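Side-chain contacts in probable ferredoxin-dependent nitrite reductase NirA (PDB 1ZJ8), which reduces sulfite to sulfide with electrons from ferredoxin, using a siroheme and a [4Fe-4S] cluster: residues Ala36-Lys41 and Gly292-Arg297; Asp69-Phe74 and Lys99-Tyr104; Tyr80-Gln85 and Gln145-Glu150; Thr129-Asp134 and Val151-Glu156. All blocks are in the same frame, centred on the assembly; numbering follows the deposited sequence.

How the interactions relate
Interactions 2, 3 and 4 all involve the first ferredoxin-like half domain, whereas interaction 1, between residues 36-41 and 292-297, ties the N-terminal helix 36-40 to a loop of the first 4Fe-4S domain and encloses the other three along the chain. It is largely buried and ionic. Interaction 2 is a partly buried ion pair beside strand 79-83, and interaction 3 uses that same strand, with 144-149, in uncharged amide and ring contacts that merge into the siroheme pocket. Interaction 4, at the surface, sets a phenyl ring against polar side chains. The Leu40 carbonyl and Arg73 join interactions 1 and 2; Lys103 and Glu150 bridge 2 and 3.

Interaction 1 (Ala36-Lys41 and Gly292-Arg297); sequences ANEELK and GYRRLR
Asn37 and Glu38 of the short helix 36-40 face Arg297 and Arg294 of the loop that follows helix 277-291, with CA atoms 7.2 Å apart for Glu38 and Arg294 and 8.2 Å apart for Asn37 and Arg297, so side chains carry most of the contact. The Glu38 chain folds at chi2 (-50°), which brings its carboxylate round to the loop. There it meets Arg294 at about a right angle, and the NE of Arg294 makes a long, weak hydrogen bond of 3.4 Å to OE1 of Glu38 within a salt bridge. From the same segment, NZ of Lys41 reaches OE2 of Glu38 at 2.8 Å, approaching from above the carboxylate plane. Beside this network Arg297 bends at chi2 (77°) and lays its NE at the Asn37 amide, 2.9 Å from OD1; CZ of Arg297 also lies 3.7 Å from CB of Asn37, so the aliphatic base of the asparagine takes part as well. Asp214 pairs with both Arg294 and Lys41, and Asp174 with both Arg297 and Lys41, while Trp26 makes a cation-pi contact with Arg294. Three basic side chains thus share three acids in a largely buried place. The two aspartates would offset the nearness of Lys41 and Arg294, and the charged state of Glu38 is probably favoured by the two cations, Arg294 and Lys41, at its carboxylate.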
# COMPACT_ATOMS: atom_id res chain seq x y z
N ALA A 36 -3.28 -5.08 25.72
CA ALA A 36 -1.88 -5.53 25.86
C ALA A 36 -0.97 -4.69 24.95
O ALA A 36 0.24 -4.53 25.21
CB ALA A 36 -1.76 -7.00 25.53
N ASN A 37 -1.57 -4.17 23.88
CA ASN A 37 -0.88 -3.34 22.90
C ASN A 37 -0.61 -1.96 23.45
O ASN A 37 0.52 -1.47 23.39
CB ASN A 37 -1.71 -3.24 21.62
CG ASN A 37 -1.77 -4.57 20.87
OD1 ASN A 37 -2.78 -5.28 20.92
ND2 ASN A 37 -0.70 -4.90 20.17
N GLU A 38 -1.65 -1.33 24.01
CA GLU A 38 -1.50 -0.05 24.70
C GLU A 38 -0.61 -0.13 25.95
O GLU A 38 -0.06 0.88 26.39
CB GLU A 38 -2.87 0.54 25.08
CG GLU A 38 -3.58 1.27 23.95
CD GLU A 38 -2.69 2.29 23.27
OE1 GLU A 38 -1.82 2.90 23.96
OE2 GLU A 38 -2.84 2.48 22.03
N GLU A 39 -0.45 -1.33 26.51
CA GLU A 39 0.34 -1.49 27.73
C GLU A 39 1.85 -1.67 27.50
O GLU A 39 2.66 -1.21 28.31
CB GLU A 39 -0.19 -2.64 28.57
CG GLU A 39 0.20 -2.55 30.02
CD GLU A 39 -0.42 -3.66 30.81
OE1 GLU A 39 -1.66 -3.59 31.05
OE2 GLU A 39 0.33 -4.61 31.15
N LEU A 40 2.22 -2.35 26.42
CA LEU A 40 3.64 -2.53 26.10
C LEU A 40 4.28 -1.22 25.63
O LEU A 40 5.48 -1.00 25.81
CB LEU A 40 3.86 -3.66 25.08
CG LEU A 40 3.29 -3.59 23.66
CD1 LEU A 40 4.02 -2.58 22.79
CD2 LEU A 40 3.37 -4.99 23.06
N LYS A 41 3.46 -0.34 25.06
CA LYS A 41 3.91 0.98 24.63
C LYS A 41 4.16 1.91 25.83
O LYS A 41 4.94 2.87 25.73
CB LYS A 41 2.90 1.61 23.66
CG LYS A 41 2.72 0.83 22.35
CD LYS A 41 1.90 1.60 21.30
CE LYS A 41 0.41 1.72 21.66
NZ LYS A 41 -0.33 2.64 20.74
N GLY A 292 -7.77 10.10 19.18
CA GLY A 292 -8.06 8.78 18.63
C GLY A 292 -8.34 7.76 19.72
O GLY A 292 -7.77 7.81 20.81
N TYR A 293 -9.22 6.81 19.42
CA TYR A 293 -9.64 5.79 20.38
C TYR A 293 -8.51 4.79 20.65
O TYR A 293 -7.77 4.43 19.74
CB TYR A 293 -10.88 5.07 19.88
CG TYR A 293 -12.02 6.00 19.49
CD1 TYR A 293 -12.25 7.18 20.18
CD2 TYR A 293 -12.89 5.68 18.45
CE1 TYR A 293 -13.31 8.03 19.84
CE2 TYR A 293 -13.97 6.52 18.11
CZ TYR A 293 -14.17 7.70 18.81
OH TYR A 293 -15.21 8.55 18.49
N ARG A 294 -8.36 4.37 21.92
CA ARG A 294 -7.28 3.45 22.32
C ARG A 294 -7.81 2.32 23.24
O ARG A 294 -7.10 1.83 24.13
CB ARG A 294 -6.12 4.22 22.99
CG ARG A 294 -5.60 5.42 22.16
CD ARG A 294 -4.57 6.26 22.91
NE ARG A 294 -3.20 5.79 22.69
CZ ARG A 294 -2.21 6.49 22.11
NH1 ARG A 294 -2.40 7.74 21.70
NH2 ARG A 294 -1.01 5.93 21.98
N ARG A 295 -9.04 1.90 22.95
CA ARG A 295 -9.76 0.92 23.74
C ARG A 295 -9.91 -0.41 22.97
O ARG A 295 -9.26 -1.39 23.31
CB ARG A 295 -11.12 1.50 24.12
CG ARG A 295 -11.95 0.60 25.01
CD ARG A 295 -13.25 1.29 25.35
NE ARG A 295 -14.12 1.40 24.18
CZ ARG A 295 -14.93 0.44 23.73
NH1 ARG A 295 -14.98 -0.74 24.34
NH2 ARG A 295 -15.68 0.65 22.66
N LEU A 296 -10.78 -0.44 21.96
CA LEU A 296 -10.89 -1.60 21.07
C LEU A 296 -9.80 -1.51 19.99
O LEU A 296 -9.70 -0.51 19.28
CB LEU A 296 -12.27 -1.69 20.40
CG LEU A 296 -13.50 -1.97 21.30
CD1 LEU A 296 -14.83 -1.92 20.52
CD2 LEU A 296 -13.34 -3.30 22.03
N ARG A 297 -9.01 -2.58 19.88
CA ARG A 297 -7.95 -2.68 18.86
C ARG A 297 -8.45 -2.53 17.43
O ARG A 297 -7.78 -1.94 16.61
CB ARG A 297 -7.25 -4.04 18.97
CG ARG A 297 -5.83 -4.01 18.56
CD ARG A 297 -4.98 -3.39 19.66
NE ARG A 297 -3.63 -3.05 19.19
CZ ARG A 297 -3.30 -1.89 18.61
NH1 ARG A 297 -4.20 -0.95 18.36
NH2 ARG A 297 -2.04 -1.69 18.24

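Interaction 2 (Asp69-Phe74 and Lys99-Tyr104); sequences DLRGRF and KLEAKY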
# COMPACT_ATOMS: atom_id res chain seq x y z
N ASP A 69 8.89 -7.57 22.58
CA ASP A 69 9.75 -7.04 21.52
C ASP A 69 9.44 -7.71 20.18
O ASP A 69 9.15 -7.02 19.20
CB ASP A 69 11.22 -7.22 21.87
CG ASP A 69 11.67 -6.28 22.96
OD1 ASP A 69 10.85 -5.45 23.42
OD2 ASP A 69 12.85 -6.37 23.36
N LEU A 70 9.46 -9.05 20.18
CA LEU A 70 9.22 -9.87 18.98
C LEU A 70 7.92 -9.52 18.28
O LEU A 70 7.93 -9.24 17.09
CB LEU A 70 9.20 -11.37 19.32
CG LEU A 70 8.87 -12.38 18.21
CD1 LEU A 70 9.81 -12.23 17.01
CD2 LEU A 70 8.94 -13.79 18.75
N ARG A 71 6.82 -9.53 19.01
CA ARG A 71 5.49 -9.36 18.41
C ARG A 71 4.95 -7.91 18.41
O ARG A 71 3.82 -7.68 17.96
CB ARG A 71 4.47 -10.29 19.09
CG ARG A 71 4.62 -11.79 18.75
CD ARG A 71 3.56 -12.64 19.45
NE ARG A 71 4.15 -13.56 20.42
CZ ARG A 71 4.27 -14.88 20.27
NH1 ARG A 71 3.82 -15.51 19.17
NH2 ARG A 71 4.83 -15.60 21.23
N GLY A 72 5.73 -6.96 18.92
CA GLY A 72 5.25 -5.57 19.09
C GLY A 72 6.30 -4.54 18.73
O GLY A 72 6.21 -3.86 17.70
N ARG A 73 7.31 -4.41 19.58
CA ARG A 73 8.27 -3.33 19.45
C ARG A 73 9.16 -3.43 18.20
O ARG A 73 9.66 -2.42 17.71
CB ARG A 73 9.11 -3.26 20.73
CG ARG A 73 8.89 -1.98 21.51
CD ARG A 73 9.46 -2.02 22.96
NE ARG A 73 8.40 -2.30 23.94
CZ ARG A 73 8.46 -3.20 24.92
NH1 ARG A 73 9.56 -3.93 25.10
NH2 ARG A 73 7.43 -3.37 25.72
N PHE A 74 9.34 -4.65 17.69
CA PHE A 74 10.08 -4.91 16.42
C PHE A 74 9.49 -4.15 15.23
O PHE A 74 10.21 -3.70 14.34
CB PHE A 74 10.07 -6.41 16.08
CG PHE A 74 11.30 -7.16 16.51
CD1 PHE A 74 11.81 -7.04 17.80
CD2 PHE A 74 11.94 -8.03 15.63
CE1 PHE A 74 12.95 -7.75 18.20
CE2 PHE A 74 13.09 -8.76 16.02
CZ PHE A 74 13.59 -8.61 17.30
N LYS A 99 2.63 -21.53 16.98
CA LYS A 99 2.85 -22.45 15.85
C LYS A 99 3.17 -21.72 14.54
O LYS A 99 4.12 -22.07 13.84
CB LYS A 99 1.61 -23.33 15.59
CG LYS A 99 1.47 -24.53 16.50
CD LYS A 99 2.56 -25.57 16.22
CE LYS A 99 2.41 -26.80 17.12
NZ LYS A 99 3.45 -27.81 16.82
N LEU A 100 2.33 -20.73 14.23
CA LEU A 100 2.42 -19.97 12.99
C LEU A 100 3.64 -19.02 12.93
O LEU A 100 4.02 -18.58 11.86
CB LEU A 100 1.15 -19.16 12.78
CG LEU A 100 -0.10 -20.00 12.57
CD1 LEU A 100 -1.34 -19.14 12.78
CD2 LEU A 100 -0.10 -20.65 11.19
N GLU A 101 4.23 -18.74 14.09
CA GLU A 101 5.37 -17.82 14.19
C GLU A 101 6.69 -18.53 13.89
O GLU A 101 7.20 -19.26 14.73
CB GLU A 101 5.39 -17.25 15.61
CG GLU A 101 6.44 -16.19 15.87
CD GLU A 101 5.92 -15.13 16.83
OE1 GLU A 101 6.45 -15.03 17.97
OE2 GLU A 101 4.95 -14.43 16.43
N ALA A 102 7.24 -18.31 12.69
CA ALA A 102 8.53 -18.91 12.29
C ALA A 102 9.70 -18.15 12.88
O ALA A 102 9.52 -17.11 13.52
CB ALA A 102 8.67 -18.94 10.78
N LYS A 103 10.91 -18.68 12.65
CA LYS A 103 12.16 -18.08 13.15
C LYS A 103 12.74 -17.07 12.15
O LYS A 103 13.92 -16.71 12.25
CB LYS A 103 13.23 -19.15 13.47
CG LYS A 103 14.35 -19.36 12.37
CD LYS A 103 15.58 -20.10 12.94
CE LYS A 103 16.52 -20.60 11.86
NZ LYS A 103 17.45 -19.54 11.42
N TYR A 104 11.92 -16.64 11.19
CA TYR A 104 12.36 -15.73 10.13
C TYR A 104 11.48 -14.48 10.11
O TYR A 104 10.37 -14.48 10.64
CB TYR A 104 12.31 -16.46 8.78
CG TYR A 104 13.33 -17.59 8.64
CD1 TYR A 104 14.66 -17.30 8.37
CD2 TYR A 104 12.95 -18.93 8.78
CE1 TYR A 104 15.59 -18.31 8.24
CE2 TYR A 104 13.87 -19.96 8.66
CZ TYR A 104 15.20 -19.64 8.38
OH TYR A 104 16.16 -20.64 8.23
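Arg71 of helix 67-73 and Glu101, the first residue beyond helix 97-100, bring their side chains together although their CA atoms are 9.5 Å apart. The arginine leaves its helix with CG beside the backbone N (chi1 -72°) and runs straight through CD before bending at chi3 (-115°), a course that carries its whole length past the carboxylate. From CB the first atom to meet it is CG of Arg71, 3.5 Å from OE2 of Glu101. CD follows, 3.8 Å from the same OE2 of Glu101, so the aliphatic part of the chain packs against the flank of the acid. Farther out, NE and CZ run alongside the carboxylate, and at the tip NH1 of Arg71 comes to 2.9 Å from OE1 of Glu101 and 3.2 Å from its OE2. The oxygen OE1 sits over one face of the guanidinium, offset toward its rim, with the two planar groups 35° apart; its modelled place is doubtful, so the shortest distance and the exact approach are approximate. Glu101 also lies on Thr81 of strand 79-83, while Arg71 touches Ile97 and Asp98 on the neighbouring helix. As modelled, no N-H is aimed at the acid, and the salt bridge joins helix 67-73 to the turn from helix 97-100 into strand 101-102 by attraction between charges, consistent with a pairing that depends little on direction.

Interaction 3 (Tyr80-Gln85 and Gln145-Glu150); sequences YTQREQ and QYHWIE. With SRM (siroheme), chain E.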
# COMPACT_ATOMS: atom_id res chain seq x y z
N TYR A 80 8.55 -7.71 10.99
CA TYR A 80 7.32 -8.42 11.24
C TYR A 80 7.72 -9.92 11.12
O TYR A 80 8.49 -10.32 10.25
CB TYR A 80 6.27 -7.96 10.20
CG TYR A 80 5.16 -6.96 10.59
CD1 TYR A 80 4.01 -7.43 11.23
CD2 TYR A 80 5.18 -5.56 10.22
CE1 TYR A 80 2.95 -6.59 11.56
CE2 TYR A 80 4.08 -4.71 10.54
CZ TYR A 80 2.99 -5.25 11.22
OH TYR A 80 1.92 -4.46 11.56
N THR A 81 7.24 -10.73 12.06
CA THR A 81 7.50 -12.17 12.09
C THR A 81 6.83 -12.85 10.87
O THR A 81 5.71 -12.48 10.51
CB THR A 81 6.95 -12.72 13.42
OG1 THR A 81 7.81 -13.76 13.92
CG2 THR A 81 5.50 -13.20 13.29
N GLN A 82 7.48 -13.83 10.22
CA GLN A 82 6.83 -14.48 9.06
C GLN A 82 6.19 -15.85 9.39
O GLN A 82 6.53 -16.48 10.39
CB GLN A 82 7.79 -14.54 7.84
CG GLN A 82 8.89 -15.62 7.84
CD GLN A 82 9.52 -15.85 6.44
OE1 GLN A 82 10.10 -14.95 5.83
NE2 GLN A 82 9.40 -17.09 5.95
N ARG A 83 5.26 -16.29 8.53
CA ARG A 83 4.46 -17.53 8.75
C ARG A 83 5.28 -18.81 8.53
O ARG A 83 5.91 -19.00 7.48
CB ARG A 83 3.23 -17.56 7.82
CG ARG A 83 2.22 -18.72 8.09
CD ARG A 83 1.35 -19.03 6.85
NE ARG A 83 0.22 -19.95 7.05
CZ ARG A 83 -0.94 -19.63 7.63
NH1 ARG A 83 -1.12 -18.43 8.15
NH2 ARG A 83 -1.92 -20.53 7.73
N GLU A 84 5.27 -19.69 9.54
CA GLU A 84 5.91 -21.01 9.44
C GLU A 84 5.24 -21.81 8.32
O GLU A 84 4.04 -21.64 8.02
CB GLU A 84 5.82 -21.78 10.78
CG GLU A 84 6.70 -23.02 10.84
CD GLU A 84 8.17 -22.69 10.69
OE1 GLU A 84 8.77 -22.28 11.69
OE2 GLU A 84 8.71 -22.82 9.58
N GLN A 85 6.04 -22.68 7.71
CA GLN A 85 5.60 -23.50 6.58
C GLN A 85 4.61 -24.59 6.98
O GLN A 85 4.66 -25.09 8.10
CB GLN A 85 6.80 -24.24 5.94
CG GLN A 85 7.96 -23.37 5.48
CD GLN A 85 7.57 -22.39 4.38
OE1 GLN A 85 6.60 -22.62 3.65
NE2 GLN A 85 8.30 -21.29 4.28
N GLN A 145 9.69 -5.29 0.30
CA GLN A 145 9.71 -6.16 1.44
C GLN A 145 10.56 -7.36 1.16
O GLN A 145 10.48 -7.95 0.06
CB GLN A 145 8.31 -6.64 1.76
CG GLN A 145 7.42 -5.58 2.29
CD GLN A 145 6.17 -6.15 2.91
OE1 GLN A 145 5.52 -5.49 3.69
NE2 GLN A 145 5.84 -7.39 2.57
N TYR A 146 11.37 -7.73 2.15
CA TYR A 146 12.23 -8.91 2.10
C TYR A 146 11.58 -10.00 2.93
O TYR A 146 10.78 -9.69 3.79
CB TYR A 146 13.58 -8.58 2.73
CG TYR A 146 14.43 -7.52 2.05
CD1 TYR A 146 14.92 -7.71 0.76
CD2 TYR A 146 14.80 -6.35 2.71
CE1 TYR A 146 15.75 -6.76 0.14
CE2 TYR A 146 15.63 -5.38 2.11
CZ TYR A 146 16.11 -5.59 0.81
OH TYR A 146 16.93 -4.67 0.17
N HIS A 147 11.89 -11.27 2.66
CA HIS A 147 11.46 -12.37 3.55
C HIS A 147 12.63 -13.32 3.84
O HIS A 147 13.73 -13.13 3.30
CB HIS A 147 10.28 -13.13 2.95
CG HIS A 147 8.97 -12.43 3.12
ND1 HIS A 147 8.32 -11.83 2.07
CD2 HIS A 147 8.18 -12.27 4.20
CE1 HIS A 147 7.17 -11.32 2.50
NE2 HIS A 147 7.07 -11.57 3.79
N TRP A 148 12.41 -14.33 4.68
CA TRP A 148 13.49 -15.24 5.06
C TRP A 148 14.66 -14.50 5.74
O TRP A 148 15.82 -14.90 5.59
CB TRP A 148 14.04 -16.03 3.84
CG TRP A 148 13.01 -16.89 3.17
CD1 TRP A 148 12.36 -16.65 1.98
CD2 TRP A 148 12.48 -18.12 3.66
NE1 TRP A 148 11.46 -17.66 1.71
CE2 TRP A 148 11.52 -18.58 2.73
CE3 TRP A 148 12.73 -18.88 4.81
CZ2 TRP A 148 10.81 -19.77 2.91
CZ3 TRP A 148 12.03 -20.05 4.99
CH2 TRP A 148 11.08 -20.49 4.05
N ILE A 149 14.37 -13.44 6.49
CA ILE A 149 15.44 -12.70 7.14
C ILE A 149 15.64 -13.19 8.57
O ILE A 149 14.67 -13.50 9.28
CB ILE A 149 15.23 -11.16 7.01
CG1 ILE A 149 16.08 -10.66 5.85
CG2 ILE A 149 15.60 -10.41 8.29
CD1 ILE A 149 15.87 -9.25 5.51
N GLU A 150 16.91 -13.30 8.97
CA GLU A 150 17.29 -13.77 10.29
C GLU A 150 17.90 -12.59 11.06
O GLU A 150 18.80 -11.88 10.54
CB GLU A 150 18.29 -14.94 10.21
CG GLU A 150 18.17 -15.87 9.01
CD GLU A 150 19.00 -17.16 9.18
OE1 GLU A 150 18.76 -17.91 10.16
OE2 GLU A 150 19.90 -17.44 8.34
FE SRM E . -1.06 -4.30 5.27
CHA SRM E . -1.18 -6.18 8.12
CHB SRM E . 0.79 -6.67 3.80
CHC SRM E . -0.91 -2.47 2.57
CHD SRM E . -4.32 -3.28 5.80
NA SRM E . -0.18 -5.97 5.90
C1A SRM E . -0.23 -6.53 7.13
C2A SRM E . 0.82 -7.57 7.37
CMA SRM E . 1.97 -6.96 8.10
CDA SRM E . 0.27 -8.81 8.02
CEA SRM E . 0.51 -9.06 9.47
O3A SRM E . 0.06 -8.26 10.30
O4A SRM E . 1.17 -10.04 9.85
C3A SRM E . 1.19 -7.91 5.97
CAA SRM E . 2.64 -8.16 5.75
CBA SRM E . 2.77 -9.64 5.96
CCA SRM E . 3.86 -10.21 5.11
O1A SRM E . 3.98 -9.80 3.94
O2A SRM E . 4.62 -11.07 5.61
C4A SRM E . 0.59 -6.79 5.18
NB SRM E . -0.09 -4.48 3.57
C1B SRM E . 0.67 -5.47 3.10
C2B SRM E . 1.37 -5.17 1.80
CMB SRM E . 2.78 -5.69 1.72
CDB SRM E . 0.58 -5.80 0.71
CEB SRM E . 1.07 -5.66 -0.69
O3B SRM E . 1.49 -6.63 -1.35
O4B SRM E . 1.05 -4.53 -1.17
C3B SRM E . 1.23 -3.66 1.79
CAB SRM E . 2.37 -3.01 2.53
CBB SRM E . 2.61 -1.60 2.07
CCB SRM E . 3.59 -0.91 2.97
O1B SRM E . 4.76 -0.75 2.64
O2B SRM E . 3.23 -0.46 4.06
C4B SRM E . 0.03 -3.50 2.68
NC SRM E . -2.37 -3.23 4.32
C1C SRM E . -2.09 -2.39 3.31
C2C SRM E . -3.19 -1.71 2.83
CDC SRM E . -3.35 -0.90 1.58
CEC SRM E . -2.99 0.53 1.54
O3C SRM E . -2.39 1.06 2.50
O4C SRM E . -3.35 1.15 0.52
C3C SRM E . -4.16 -2.00 3.74
CAC SRM E . -5.52 -1.42 3.57
CBC SRM E . -5.75 0.06 3.78
CCC SRM E . -5.86 0.33 5.28
O1C SRM E . -4.84 0.24 6.01
O2C SRM E . -7.00 0.60 5.72
C4C SRM E . -3.63 -2.87 4.67
ND SRM E . -2.34 -4.39 6.84
C1D SRM E . -3.64 -4.07 6.73
C2D SRM E . -4.34 -4.70 7.78
CAD SRM E . -5.62 -4.13 8.37
CBD SRM E . -5.52 -3.21 9.55
CCD SRM E . -6.70 -2.49 10.13
O1D SRM E . -6.69 -1.24 10.05
O2D SRM E . -7.65 -3.11 10.66
C3D SRM E . -3.41 -5.41 8.52
CDD SRM E . -3.59 -5.85 9.94
CED SRM E . -3.47 -4.92 11.12
O3D SRM E . -2.99 -3.79 11.00
O4D SRM E . -3.85 -5.25 12.25
C4D SRM E . -2.17 -5.20 7.93
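Gln82 places CG between its backbone N and carbonyl carbon (chi1 78°), the crowded position, and then runs extended, a course that delivers its amide to the backbone and ring of Trp148. OE1 of Gln82 accepts a nearly straight bond from N of Trp148, 2.7 Å long with an N-H...O angle of 169°, the donor being tilted out of the carbonyl plane. The other branch, NE2 of Gln82, lies over the indole face, 3.9 Å from CE3 of Trp148. The amide therefore grips the chain where strand 144-149 turns a corner. One residue back, NE2 of His147 donates to O2A of a siroheme carboxylate at 3.1 Å and 170°, and NE2 of Gln145 adds a weak bond of 3.3 Å to O1A of the same group. Phe433 stacks on the His147 ring and meets that of Trp148 almost at right angles. Tyr80, joined through CE2 to the sulfur of Cys172, turns one ring face to the siroheme methyl CMA, which stands over the ring centre in a CH-pi contact. Strands 79-83 and 144-149 flank strand 104-109 in an antiparallel sheet built largely around the first ferredoxin-like half domain, which here forms a wall of the siroheme pocket bearing the Tyr-Cys cross-link.

Interaction 4 (Thr129-Asp134 and Val151-Glu156); sequences TEFARD and VENVPE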
# COMPACT_ATOMS: atom_id res chain seq x y z
N THR A 129 19.52 -10.66 -2.54
CA THR A 129 20.20 -11.83 -3.08
C THR A 129 20.97 -12.56 -1.98
O THR A 129 21.00 -13.80 -1.94
CB THR A 129 21.17 -11.44 -4.26
OG1 THR A 129 20.50 -10.57 -5.20
CG2 THR A 129 21.66 -12.67 -4.99
N GLU A 130 21.55 -11.79 -1.07
CA GLU A 130 22.46 -12.29 -0.05
C GLU A 130 21.81 -12.63 1.27
O GLU A 130 22.21 -13.58 1.91
CB GLU A 130 23.56 -11.26 0.21
CG GLU A 130 24.86 -11.84 0.74
CD GLU A 130 25.72 -10.79 1.46
OE1 GLU A 130 26.40 -9.98 0.76
OE2 GLU A 130 25.70 -10.80 2.73
N PHE A 131 20.82 -11.85 1.70
CA PHE A 131 20.20 -12.07 3.02
C PHE A 131 18.75 -12.50 3.01
O PHE A 131 18.25 -12.85 4.07
CB PHE A 131 20.24 -10.79 3.85
CG PHE A 131 21.62 -10.32 4.18
CD1 PHE A 131 21.94 -8.98 4.04
CD2 PHE A 131 22.59 -11.20 4.66
CE1 PHE A 131 23.19 -8.53 4.35
CE2 PHE A 131 23.84 -10.77 4.99
CZ PHE A 131 24.15 -9.43 4.83
N ALA A 132 18.07 -12.46 1.86
CA ALA A 132 16.62 -12.72 1.84
C ALA A 132 16.23 -13.88 0.92
O ALA A 132 15.05 -14.06 0.62
CB ALA A 132 15.83 -11.44 1.46
N ARG A 133 17.22 -14.67 0.50
CA ARG A 133 17.01 -15.76 -0.45
C ARG A 133 16.47 -15.26 -1.78
O ARG A 133 15.77 -15.98 -2.50
CB ARG A 133 16.13 -16.86 0.15
CG ARG A 133 16.61 -17.39 1.53
CD ARG A 133 15.91 -18.70 1.92
NE ARG A 133 15.91 -18.97 3.36
CZ ARG A 133 15.75 -20.17 3.93
NH1 ARG A 133 15.59 -21.28 3.20
NH2 ARG A 133 15.75 -20.29 5.26
N ASP A 134 16.84 -14.01 -2.11
CA ASP A 134 16.48 -13.33 -3.37
C ASP A 134 15.00 -12.92 -3.44
O ASP A 134 14.50 -12.55 -4.50
CB ASP A 134 16.90 -14.15 -4.60
CG ASP A 134 17.46 -13.28 -5.73
OD1 ASP A 134 18.27 -12.36 -5.44
OD2 ASP A 134 17.12 -13.54 -6.91
N VAL A 151 17.43 -12.40 12.31
CA VAL A 151 17.90 -11.31 13.18
C VAL A 151 19.44 -11.14 13.13
O VAL A 151 19.95 -10.01 13.01
CB VAL A 151 17.38 -11.48 14.68
CG1 VAL A 151 18.07 -12.64 15.39
CG2 VAL A 151 17.58 -10.19 15.49
N GLU A 152 20.16 -12.25 13.15
CA GLU A 152 21.61 -12.24 13.01
C GLU A 152 22.06 -11.13 12.08
O GLU A 152 23.04 -10.46 12.37
CB GLU A 152 22.14 -13.59 12.48
CG GLU A 152 21.95 -14.80 13.42
CD GLU A 152 20.52 -15.37 13.39
OE1 GLU A 152 20.12 -15.97 12.38
OE2 GLU A 152 19.78 -15.22 14.40
N ASN A 153 21.34 -10.92 10.96
CA ASN A 153 21.81 -10.03 9.87
C ASN A 153 21.34 -8.56 9.90
O ASN A 153 21.84 -7.73 9.12
CB ASN A 153 21.41 -10.62 8.53
CG ASN A 153 21.88 -12.03 8.36
OD1 ASN A 153 23.03 -12.27 8.00
ND2 ASN A 153 20.99 -12.99 8.61
N VAL A 154 20.41 -8.25 10.81
CA VAL A 154 19.69 -6.96 10.76
C VAL A 154 20.54 -5.70 10.94
O VAL A 154 20.26 -4.67 10.33
CB VAL A 154 18.52 -6.92 11.74
CG1 VAL A 154 17.88 -5.54 11.77
CG2 VAL A 154 17.49 -7.96 11.36
N PRO A 155 21.58 -5.76 11.79
CA PRO A 155 22.46 -4.59 11.89
C PRO A 155 23.25 -4.35 10.61
O PRO A 155 23.40 -3.20 10.19
CB PRO A 155 23.41 -4.95 13.05
CG PRO A 155 22.87 -6.21 13.68
CD PRO A 155 22.02 -6.88 12.66
N GLU A 156 23.76 -5.43 10.03
CA GLU A 156 24.54 -5.38 8.78
C GLU A 156 23.71 -4.70 7.68
O GLU A 156 24.19 -3.83 6.96
CB GLU A 156 24.96 -6.79 8.32
CG GLU A 156 26.41 -6.92 7.81
CD GLU A 156 26.64 -6.37 6.40
OE1 GLU A 156 26.23 -5.22 6.13
OE2 GLU A 156 27.26 -7.08 5.57
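Phe131, in the last turn of helix 118-131, directs its ring at Asn153 and Glu156 around the start of helix 154-162, the CA atoms of Phe131 and Asn153 being 7.3 Å apart. Over one ring face the contact comes from Asn153, whose CB stands above the rim of the phenyl group. OD1 of Asn153 sits above and outside the CD2-CE2 side of the ring, 3.5 Å from both CD2 and CE2 of Phe131, with amide and ring planes 37° apart. CD of Glu130 covers part of the opposite face, 3.9 Å above the plane of the Phe131 ring. At the ring edge the partner is a carboxylate: OE2 of Glu156 lies near the ring plane, a loose contact 4.0 Å from CZ of Phe131, where the ring hydrogens carry slight positive charge. The carboxylate stands almost perpendicular to the ring (85°). In the chain the two helices come before and after the antiparallel strands 135-138 and 144-149, in the helix-strand-strand-helix order of this part of the ferredoxin-like half domain. Ile157 and Arg160 of helix 154-162 also touch the phenyl ring. The polar ends are tied on their own account. ND2 of Asn153 donates to the carbonyl of Glu150, which holds the amide with its oxygen turned to Phe131. Glu156 pairs with Arg159 and Arg160, and Arg160 forms a salt bridge with Glu130 too, linking the helices by charge alongside the ring.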